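Local coordinates for protein cyanophycinase-like exopeptidase (actinobacterium SCGC AAA027-L06, PDB 6NQC) that is probably a serine exopeptidase of family S51, related to cyanophycinases and thought to hydrolyse peptides through a serine nucleophile, at residues A37-D48 / E219-S227; S154-P165 / G177-P188. One frame throughout, in Å; residues are numbered along the deposited sequence. Where two conformers were deposited one is given.

Contact 1 of 2, residues A37-D48 / E219-S227; sequences ALAEFEKSLIED and EVTALVKRS
The ring of F41 lies between A222 and L45: the CB methyl of A222 sits over one face in a CH-pi contact, 4.1 Å from the ring centroid, and CG of L45 rests above the opposite face near the rim. At the ring edge CE1 meets CB of V224 at 3.7 Å, and NH2 of R226 comes close to CD1. The ring gets there with CG anti to the backbone N (chi1 175°). The guanidinium of R226 has CG2 of V224 over one face, while its edge holds two oxygens in plane. NH1 and NH2 both donate to OG of S44, and NH1 also gives a straighter bond of 2.9 Å to OD2 of D48, a salt bridge in which carboxylate and guanidinium stand 86° apart. OD2 is shared with S25. This is a helix laid on a mixed sheet: the axis of 39-48 passes 10.5 Å from that of strand 221-225, the two running the same way at 22°. F41 also touches V29 of the adjacent strand 26-29. OG of S44 donates to O of F41 at 2.6 Å, which fixes the hydroxyl as acceptor for R226. Toward the helix start, CB of A37 packs on CG1 of V220 at 3.8 Å.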
loop_
_atom_site.group_PDB
_atom_site.type_symbol
_atom_site.label_atom_id
_atom_site.label_comp_id
_atom_site.label_asym_id
_atom_site.label_seq_id
_atom_site.Cartn_x
_atom_site.Cartn_y
_atom_site.Cartn_z
ATOM N N ALA A 37 5.094 -13.853 -8.362
ATOM C CA ALA A 37 6.116 -12.951 -8.878
ATOM C C ALA A 37 6.578 -11.924 -7.843
ATOM O O ALA A 37 7.710 -11.427 -7.938
ATOM C CB ALA A 37 5.584 -12.228 -10.126
ATOM N N LEU A 38 5.727 -11.586 -6.873
ATOM C CA LEU A 38 6.083 -10.678 -5.786
ATOM C C LEU A 38 6.182 -11.401 -4.450
ATOM O O LEU A 38 6.204 -10.772 -3.388
ATOM C CB LEU A 38 5.076 -9.529 -5.700
ATOM C CG LEU A 38 5.140 -8.532 -6.853
ATOM C CD1 LEU A 38 4.134 -7.409 -6.608
ATOM C CD2 LEU A 38 6.536 -7.987 -7.003
ATOM N N ALA A 39 6.292 -12.725 -4.491
ATOM C CA ALA A 39 6.372 -13.518 -3.275
ATOM C C ALA A 39 7.629 -13.213 -2.486
ATOM O O ALA A 39 7.565 -13.093 -1.259
ATOM C CB ALA A 39 6.285 -15.013 -3.619
ATOM N N GLU A 40 8.790 -13.094 -3.145
ATOM C CA GLU A 40 9.984 -12.807 -2.377
ATOM C C GLU A 40 9.976 -11.372 -1.859
ATOM O O GLU A 40 10.501 -11.108 -0.765
ATOM C CB GLU A 40 11.248 -13.056 -3.193
ATOM C CG GLU A 40 12.557 -12.820 -2.374
ATOM C CD GLU A 40 12.525 -13.413 -0.942
ATOM O OE1 GLU A 40 12.668 -12.630 0.043
ATOM O OE2 GLU A 40 12.369 -14.649 -0.808
ATOM N N PHE A 41 9.390 -10.442 -2.602
ATOM C CA PHE A 41 9.213 -9.093 -2.063
ATOM C C PHE A 41 8.373 -9.114 -0.790
ATOM O O PHE A 41 8.756 -8.500 0.229
ATOM C CB PHE A 41 8.563 -8.186 -3.104
ATOM C CG PHE A 41 8.244 -6.814 -2.578
ATOM C CD1 PHE A 41 9.264 -5.990 -2.105
ATOM C CD2 PHE A 41 6.946 -6.363 -2.537
ATOM C CE1 PHE A 41 8.972 -4.734 -1.594
ATOM C CE2 PHE A 41 6.642 -5.112 -2.065
ATOM C CZ PHE A 41 7.660 -4.300 -1.577
ATOM N N GLU A 42 7.203 -9.787 -0.833
ATOM C CA GLU A 42 6.317 -9.788 0.331
ATOM C C GLU A 42 7.003 -10.487 1.517
ATOM O O GLU A 42 6.902 -10.030 2.671
ATOM C CB GLU A 42 4.974 -10.450 -0.005
ATOM C CG GLU A 42 4.089 -9.525 -0.907
ATOM C CD GLU A 42 2.863 -10.160 -1.538
ATOM O OE1 GLU A 42 2.460 -11.290 -1.139
ATOM O OE2 GLU A 42 2.275 -9.493 -2.416
ATOM N N LYS A 43 7.715 -11.591 1.247
ATOM C CA LYS A 43 8.473 -12.263 2.306
ATOM C C LYS A 43 9.482 -11.333 2.954
ATOM O O LYS A 43 9.623 -11.317 4.187
ATOM C CB LYS A 43 9.176 -13.497 1.766
ATOM C CG LYS A 43 9.757 -14.359 2.874
ATOM C CD LYS A 43 10.443 -15.630 2.330
ATOM C CE LYS A 43 11.485 -16.131 3.354
ATOM N NZ LYS A 43 11.660 -17.606 3.353
ATOM N N SER A 44 10.250 -10.593 2.145
ATOM C CA SER A 44 11.241 -9.676 2.702
ATOM C C SER A 44 10.602 -8.635 3.622
ATOM O O SER A 44 11.210 -8.218 4.612
ATOM C CB SER A 44 12.012 -8.985 1.567
ATOM O OG SER A 44 11.203 -8.065 0.821
ATOM N N LEU A 45 9.394 -8.162 3.282
ATOM C CA LEU A 45 8.693 -7.220 4.144
ATOM C C LEU A 45 8.323 -7.865 5.471
ATOM O O LEU A 45 8.359 -7.205 6.523
ATOM C CB LEU A 45 7.424 -6.721 3.453
ATOM C CG LEU A 45 7.584 -5.828 2.230
ATOM C CD1 LEU A 45 6.211 -5.508 1.587
ATOM C CD2 LEU A 45 8.280 -4.547 2.636
ATOM N N ILE A 46 7.932 -9.149 5.440
ATOM C CA ILE A 46 7.614 -9.843 6.680
ATOM C C ILE A 46 8.870 -10.008 7.516
ATOM O O ILE A 46 8.864 -9.779 8.739
ATOM C CB ILE A 46 6.970 -11.205 6.398
ATOM C CG1 ILE A 46 5.634 -10.994 5.727
ATOM C CG2 ILE A 46 6.840 -12.012 7.695
ATOM C CD1 ILE A 46 5.137 -12.218 4.992
ATOM N N GLU A 47 9.973 -10.365 6.852
ATOM C CA GLU A 47 11.266 -10.487 7.525
ATOM C C GLU A 47 11.708 -9.168 8.146
ATOM O O GLU A 47 12.226 -9.153 9.261
ATOM C CB GLU A 47 12.301 -10.980 6.519
ATOM C CG GLU A 47 12.094 -12.409 6.107
ATOM C CD GLU A 47 13.078 -12.857 5.026
ATOM O OE1 GLU A 47 13.502 -12.028 4.191
ATOM O OE2 GLU A 47 13.428 -14.051 5.031
ATOM N N ASP A 48 11.477 -8.044 7.449
ATOM C CA ASP A 48 11.821 -6.753 8.005
ATOM C C ASP A 48 11.102 -6.507 9.332
ATOM O O ASP A 48 11.697 -6.008 10.300
ATOM C CB ASP A 48 11.468 -5.653 7.000
ATOM C CG ASP A 48 12.422 -5.610 5.772
ATOM O OD1 ASP A 48 13.503 -6.233 5.791
ATOM O OD2 ASP A 48 12.091 -4.911 4.781
ATOM N N GLU A 219 2.747 -2.400 -13.544
ATOM C CA GLU A 219 2.254 -3.665 -13.023
ATOM C C GLU A 219 3.409 -4.575 -12.597
ATOM O O GLU A 219 4.528 -4.524 -13.142
ATOM C CB GLU A 219 1.375 -4.339 -14.074
ATOM C CG GLU A 219 0.103 -3.523 -14.321
ATOM C CD GLU A 219 -0.999 -4.271 -15.013
ATOM O OE1 GLU A 219 -0.697 -5.122 -15.866
ATOM O OE2 GLU A 219 -2.154 -3.980 -14.696
ATOM N N VAL A 220 3.142 -5.322 -11.531
ATOM C CA VAL A 220 4.057 -6.291 -10.939
ATOM C C VAL A 220 5.409 -5.668 -10.659
ATOM O O VAL A 220 6.448 -6.308 -10.798
ATOM C CB VAL A 220 4.176 -7.518 -11.875
ATOM C CG1 VAL A 220 4.822 -8.683 -11.131
ATOM C CG2 VAL A 220 2.825 -7.894 -12.408
ATOM N N THR A 221 5.392 -4.412 -10.222
ATOM C CA THR A 221 6.583 -3.671 -9.833
ATOM C C THR A 221 6.257 -2.968 -8.524
ATOM O O THR A 221 5.081 -2.670 -8.235
ATOM C CB THR A 221 6.984 -2.657 -10.892
ATOM O OG1 THR A 221 7.052 -3.320 -12.170
ATOM C CG2 THR A 221 8.322 -2.027 -10.612
ATOM N N ALA A 222 7.303 -2.734 -7.722
ATOM C CA ALA A 222 7.148 -2.085 -6.434
ATOM C C ALA A 222 8.335 -1.164 -6.182
ATOM O O ALA A 222 9.405 -1.280 -6.794
ATOM C CB ALA A 222 6.997 -3.111 -5.281
ATOM N N LEU A 223 8.103 -0.235 -5.279
ATOM C CA LEU A 223 9.123 0.638 -4.722
ATOM C C LEU A 223 9.053 0.484 -3.208
ATOM O O LEU A 223 7.962 0.534 -2.630
ATOM C CB LEU A 223 8.881 2.080 -5.145
ATOM C CG LEU A 223 10.007 3.091 -4.929
ATOM C CD1 LEU A 223 11.150 2.790 -5.905
ATOM C CD2 LEU A 223 9.462 4.498 -5.133
ATOM N N VAL A 224 10.204 0.287 -2.569
ATOM C CA VAL A 224 10.252 0.009 -1.149
ATOM C C VAL A 224 11.280 0.908 -0.493
ATOM O O VAL A 224 12.385 1.104 -1.022
ATOM C CB VAL A 224 10.575 -1.473 -0.860
ATOM C CG1 VAL A 224 11.949 -1.817 -1.391
ATOM C CG2 VAL A 224 10.482 -1.745 0.623
ATOM N N LYS A 225 10.923 1.436 0.667
ATOM C CA LYS A 225 11.872 2.123 1.543
ATOM C C LYS A 225 12.059 1.193 2.741
ATOM O O LYS A 225 11.157 1.049 3.565
ATOM C CB LYS A 225 11.397 3.497 1.997
ATOM C CG LYS A 225 12.405 4.190 2.974
ATOM C CD LYS A 225 11.836 5.429 3.638
ATOM C CE LYS A 225 11.820 6.624 2.711
ATOM N NZ LYS A 225 11.250 7.867 3.388
ATOM N N ARG A 226 13.216 0.554 2.837
ATOM C CA ARG A 226 13.405 -0.431 3.892
ATOM C C ARG A 226 13.617 0.230 5.252
ATOM O O ARG A 226 14.174 1.317 5.357
ATOM C CB ARG A 226 14.587 -1.338 3.550
ATOM C CG ARG A 226 14.479 -2.054 2.248
ATOM C CD ARG A 226 13.885 -3.399 2.421
ATOM N NE ARG A 226 13.750 -4.077 1.129
ATOM C CZ ARG A 226 12.924 -5.102 0.926
ATOM N NH1 ARG A 226 12.216 -5.560 1.953
ATOM N NH2 ARG A 226 12.826 -5.678 -0.282
ATOM N N SER A 227 13.102 -0.427 6.299
ATOM C CA SER A 227 13.340 -0.021 7.666
ATOM C C SER A 227 14.826 0.217 7.894
ATOM O O SER A 227 15.659 -0.602 7.507
ATOM C CB SER A 227 12.845 -1.091 8.633
ATOM O OG SER A 227 12.879 -0.579 9.954
#

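Contact 2 of 2, residues S154-P165 / G177-P188; sequences SAGAMVLSTHVP and GFGIIENVRVIP
S161 and its neighbours V159, L160 and T162 turn their carbonyls to the backbone of 177-181. O of V159 takes the amide N of F178 at 2.8 Å, and O of L160 receives I181 N at 3.2 Å with a weak second bond from I180 N. O of S161 accepts G179 N, and O of T162 accepts G177 N at 2.8 Å. G177 has no side chain, and its CA lies close against the oxygens of V159 and S161. S161 was modelled in two conformers; in the one described here its hydroxyl goes the other way, donating to O of V184 at 2.7 Å in the carbonyl plane, on a lone pair, with OG beside the backbone N (chi1 -68°), which turns it to the strand. One water joins the two segments, donating to A157 O and to S161 OG and accepting from V186 N at 2.9 Å.

Apolar groups fill in around these bonds. CG2 of V159 meets CE2 of F178 at 3.5 Å, with CB of V159 over one face of the F178 ring, and CD2 of L160 reaches the ring edge and CD1 of I180. At the S154 end of the contact, CG of M158 meets CD of P188 at 3.6 Å, while P188 also packs on CA of S154.

Further out, W137 stacks on F178, and R185, whose chain passes S161 and P165, is held by a salt bridge to D211. S154 lies at the N-cap position just before helix 155-158, at what looks like a nucleophile elbow, with H189 and E219 as its probable triad partners.

In this conformer S161 OG both donates, to V184 O, and accepts, from the water. The same water satisfies the strand-edge amide of V186 and binds the helix carbonyl of A157, so solvent links helix to strand within a buried interface.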
loop_
_atom_site.group_PDB
_atom_site.type_symbol
_atom_site.label_atom_id
_atom_site.label_comp_id
_atom_site.label_asym_id
_atom_site.label_seq_id
_atom_site.Cartn_x
_atom_site.Cartn_y
_atom_site.Cartn_z
ATOM N N SER A 154 -1.881 -1.008 -5.719
ATOM C CA SER A 154 -2.842 -0.298 -6.563
ATOM C C SER A 154 -3.596 0.730 -5.720
ATOM O O SER A 154 -2.980 1.692 -5.232
ATOM C CB SER A 154 -3.770 -1.314 -7.244
ATOM O OG SER A 154 -4.501 -0.658 -8.247
ATOM N N ALA A 155 -4.899 0.520 -5.484
ATOM C CA ALA A 155 -5.645 1.423 -4.616
ATOM C C ALA A 155 -4.964 1.574 -3.273
ATOM O O ALA A 155 -5.026 2.643 -2.650
ATOM C CB ALA A 155 -7.077 0.939 -4.403
ATOM N N GLY A 156 -4.367 0.478 -2.770
ATOM C CA GLY A 156 -3.730 0.516 -1.468
ATOM C C GLY A 156 -2.504 1.392 -1.418
ATOM O O GLY A 156 -2.157 1.932 -0.365
ATOM N N ALA A 157 -1.824 1.532 -2.540
ATOM C CA ALA A 157 -0.735 2.480 -2.636
ATOM C C ALA A 157 -1.245 3.915 -2.786
ATOM O O ALA A 157 -0.660 4.855 -2.232
ATOM C CB ALA A 157 0.165 2.098 -3.803
ATOM N N MET A 158 -2.345 4.116 -3.521
ATOM C CA MET A 158 -2.845 5.480 -3.754
ATOM C C MET A 158 -3.271 6.150 -2.456
ATOM O O MET A 158 -3.100 7.370 -2.278
ATOM C CB MET A 158 -4.015 5.447 -4.748
ATOM C CG MET A 158 -3.601 4.946 -6.142
ATOM S SD MET A 158 -4.973 4.704 -7.285
ATOM C CE MET A 158 -5.573 6.409 -7.434
ATOM N N VAL A 159 -3.821 5.374 -1.518
ATOM C CA VAL A 159 -4.395 6.024 -0.343
ATOM C C VAL A 159 -3.338 6.404 0.688
ATOM O O VAL A 159 -3.663 7.051 1.686
ATOM C CB VAL A 159 -5.442 5.150 0.365
ATOM C CG1 VAL A 159 -6.622 4.834 -0.557
ATOM C CG2 VAL A 159 -4.794 3.851 0.836
ATOM N N LEU A 160 -2.076 6.054 0.467
ATOM C CA LEU A 160 -1.019 6.407 1.413
ATOM C C LEU A 160 -0.575 7.875 1.284
ATOM O O LEU A 160 0.034 8.400 2.224
ATOM C CB LEU A 160 0.182 5.458 1.223
ATOM C CG LEU A 160 -0.158 3.970 1.356
ATOM C CD1 LEU A 160 1.033 3.079 1.168
ATOM C CD2 LEU A 160 -0.858 3.725 2.693
ATOM N N SER A 161 -0.886 8.529 0.161
ATOM C CA SER A 161 -0.614 9.945 -0.039
ATOM C C SER A 161 -1.617 10.796 0.745
ATOM O O SER A 161 -2.539 10.290 1.402
ATOM C CB SER A 161 -0.719 10.306 -1.521
ATOM O OG SER A 161 0.313 9.710 -2.273
ATOM N N THR A 162 -1.447 12.117 0.637
ATOM C CA THR A 162 -2.366 13.027 1.316
ATOM C C THR A 162 -3.710 13.088 0.594
ATOM O O THR A 162 -4.739 13.307 1.233
ATOM C CB THR A 162 -1.795 14.468 1.401
ATOM O OG1 THR A 162 -1.536 14.969 0.071
ATOM C CG2 THR A 162 -0.547 14.511 2.251
ATOM N N HIS A 163 -3.720 12.860 -0.723
ATOM C CA HIS A 163 -4.907 13.021 -1.547
ATOM C C HIS A 163 -5.000 11.940 -2.609
ATOM O O HIS A 163 -3.981 11.452 -3.115
ATOM C CB HIS A 163 -4.926 14.392 -2.211
ATOM C CG HIS A 163 -4.956 15.504 -1.214
ATOM N ND1 HIS A 163 -3.822 15.946 -0.585
ATOM C CD2 HIS A 163 -5.990 16.187 -0.666
ATOM C CE1 HIS A 163 -4.151 16.892 0.275
ATOM N NE2 HIS A 163 -5.460 17.046 0.253
ATOM N N VAL A 164 -6.239 11.612 -2.962
ATOM C CA VAL A 164 -6.541 10.571 -3.942
ATOM C C VAL A 164 -7.319 11.226 -5.075
ATOM O O VAL A 164 -8.397 11.777 -4.823
ATOM C CB VAL A 164 -7.348 9.415 -3.334
ATOM C CG1 VAL A 164 -7.665 8.414 -4.395
ATOM C CG2 VAL A 164 -6.554 8.782 -2.140
ATOM N N PRO A 165 -6.837 11.174 -6.326
ATOM C CA PRO A 165 -7.528 11.892 -7.419
ATOM C C PRO A 165 -8.884 11.281 -7.708
ATOM O O PRO A 165 -9.048 10.064 -7.675
ATOM C CB PRO A 165 -6.610 11.689 -8.618
ATOM C CG PRO A 165 -5.870 10.385 -8.269
ATOM C CD PRO A 165 -5.666 10.428 -6.817
ATOM N N GLY A 177 -6.499 11.110 1.678
ATOM C CA GLY A 177 -5.884 9.856 2.031
ATOM C C GLY A 177 -5.270 9.892 3.417
ATOM O O GLY A 177 -5.491 10.806 4.210
ATOM N N PHE A 178 -4.482 8.863 3.698
ATOM C CA PHE A 178 -3.924 8.685 5.037
ATOM C C PHE A 178 -2.719 9.578 5.265
ATOM O O PHE A 178 -2.408 9.892 6.409
ATOM C CB PHE A 178 -3.539 7.223 5.243
ATOM C CG PHE A 178 -4.658 6.243 4.999
ATOM C CD1 PHE A 178 -5.977 6.576 5.277
ATOM C CD2 PHE A 178 -4.390 4.993 4.483
ATOM C CE1 PHE A 178 -6.983 5.660 5.061
ATOM C CE2 PHE A 178 -5.396 4.079 4.244
ATOM C CZ PHE A 178 -6.665 4.372 4.556
ATOM N N GLY A 179 -2.015 9.982 4.196
ATOM C CA GLY A 179 -0.980 10.989 4.277
ATOM C C GLY A 179 0.311 10.568 4.959
ATOM O O GLY A 179 0.973 11.399 5.554
ATOM N N ILE A 180 0.705 9.316 4.850
ATOM C CA ILE A 180 1.959 8.903 5.456
ATOM C C ILE A 180 3.172 8.979 4.541
ATOM O O ILE A 180 4.305 8.923 5.036
ATOM C CB ILE A 180 1.827 7.468 6.012
ATOM C CG1 ILE A 180 1.472 6.509 4.904
ATOM C CG2 ILE A 180 0.828 7.487 7.164
ATOM C CD1 ILE A 180 1.815 5.106 5.261
ATOM N N ILE A 181 2.990 9.020 3.228
ATOM C CA ILE A 181 4.028 9.542 2.354
ATOM C C ILE A 181 3.610 10.981 2.064
ATOM O O ILE A 181 2.637 11.246 1.340
ATOM C CB ILE A 181 4.224 8.697 1.108
ATOM C CG1 ILE A 181 2.918 8.401 0.377
ATOM C CG2 ILE A 181 4.820 7.344 1.487
ATOM C CD1 ILE A 181 3.106 7.583 -0.848
ATOM N N GLU A 182 4.283 11.931 2.690
ATOM C CA GLU A 182 3.763 13.291 2.676
ATOM C C GLU A 182 3.995 13.983 1.343
ATOM O O GLU A 182 3.197 14.856 0.947
ATOM C CB GLU A 182 4.389 14.107 3.816
ATOM C CG GLU A 182 3.476 14.247 5.046
ATOM C CD GLU A 182 4.172 14.880 6.259
ATOM O OE1 GLU A 182 5.035 15.776 6.065
ATOM O OE2 GLU A 182 3.845 14.473 7.407
ATOM N N ASN A 183 5.088 13.648 0.655
ATOM C CA ASN A 183 5.475 14.396 -0.542
ATOM C C ASN A 183 5.491 13.551 -1.804
ATOM O O ASN A 183 6.003 14.002 -2.832
ATOM C CB ASN A 183 6.845 15.047 -0.333
ATOM C CG ASN A 183 7.963 14.050 -0.249
ATOM O OD1 ASN A 183 7.804 12.959 0.289
ATOM N ND2 ASN A 183 9.119 14.428 -0.778
ATOM N N VAL A 184 4.933 12.351 -1.763
ATOM C CA VAL A 184 4.942 11.461 -2.909
ATOM C C VAL A 184 3.519 10.954 -3.122
ATOM O O VAL A 184 2.793 10.680 -2.160
ATOM C CB VAL A 184 5.924 10.289 -2.708
ATOM C CG1 VAL A 184 5.840 9.395 -3.917
ATOM C CG2 VAL A 184 7.321 10.812 -2.472
ATOM N N ARG A 185 3.121 10.864 -4.375
ATOM C CA ARG A 185 1.891 10.194 -4.782
ATOM C C ARG A 185 2.189 9.220 -5.916
ATOM O O ARG A 185 3.045 9.476 -6.768
ATOM C CB ARG A 185 0.855 11.205 -5.216
ATOM C CG ARG A 185 -0.424 10.576 -5.768
ATOM C CD ARG A 185 -1.486 11.683 -5.951
ATOM N NE ARG A 185 -1.298 12.559 -7.108
ATOM C CZ ARG A 185 -1.679 12.297 -8.357
ATOM N NH1 ARG A 185 -2.220 11.128 -8.692
ATOM N NH2 ARG A 185 -1.457 13.196 -9.289
ATOM N N VAL A 186 1.412 8.137 -5.956
ATOM C CA VAL A 186 1.642 7.000 -6.833
ATOM C C VAL A 186 0.479 6.841 -7.808
ATOM O O VAL A 186 -0.692 6.797 -7.403
ATOM C CB VAL A 186 1.787 5.688 -6.025
ATOM C CG1 VAL A 186 1.704 4.452 -6.947
ATOM C CG2 VAL A 186 3.042 5.734 -5.193
ATOM N N ILE A 187 0.813 6.638 -9.079
ATOM C CA ILE A 187 -0.108 6.128 -10.077
ATOM C C ILE A 187 0.245 4.649 -10.303
ATOM O O ILE A 187 1.342 4.371 -10.811
ATOM C CB ILE A 187 -0.032 6.925 -11.381
ATOM C CG1 ILE A 187 -0.385 8.376 -11.078
ATOM C CG2 ILE A 187 -1.004 6.346 -12.371
ATOM C CD1 ILE A 187 -0.077 9.352 -12.194
ATOM N N PRO A 188 -0.616 3.718 -9.919
ATOM C CA PRO A 188 -0.311 2.290 -10.094
ATOM C C PRO A 188 -0.672 1.834 -11.498
ATOM O O PRO A 188 -1.121 2.611 -12.297
ATOM C CB PRO A 188 -1.203 1.617 -9.058
ATOM C CG PRO A 188 -2.404 2.556 -8.906
ATOM C CD PRO A 188 -1.874 3.952 -9.178
HETATM O O HOH W 1 -0.072 7.442 -3.508
#

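Contact 2 is nested inside the chain loop that contact 1 closes, so the order is 37-48, 154-165, 177-188, 219-227. Their centres lie about 18 Å apart, on opposite sides of the chain's centre, and the nearest atoms about 6 Å. Strand 26-29 of the eight-stranded mixed sheet connects them: F41 and A222 pack on its V29, L160 and V186 on its L28. Strand 221-225 belongs to that sheet, whereas 184-187 edges a separate four-stranded one. The probable Ser-His-Glu triad draws on both contacts: H189 is hydrogen-bonded to E219 of contact 1 and, weakly, to S154 of contact 2, consistent with an active site to which one end of each contact contributes a residue.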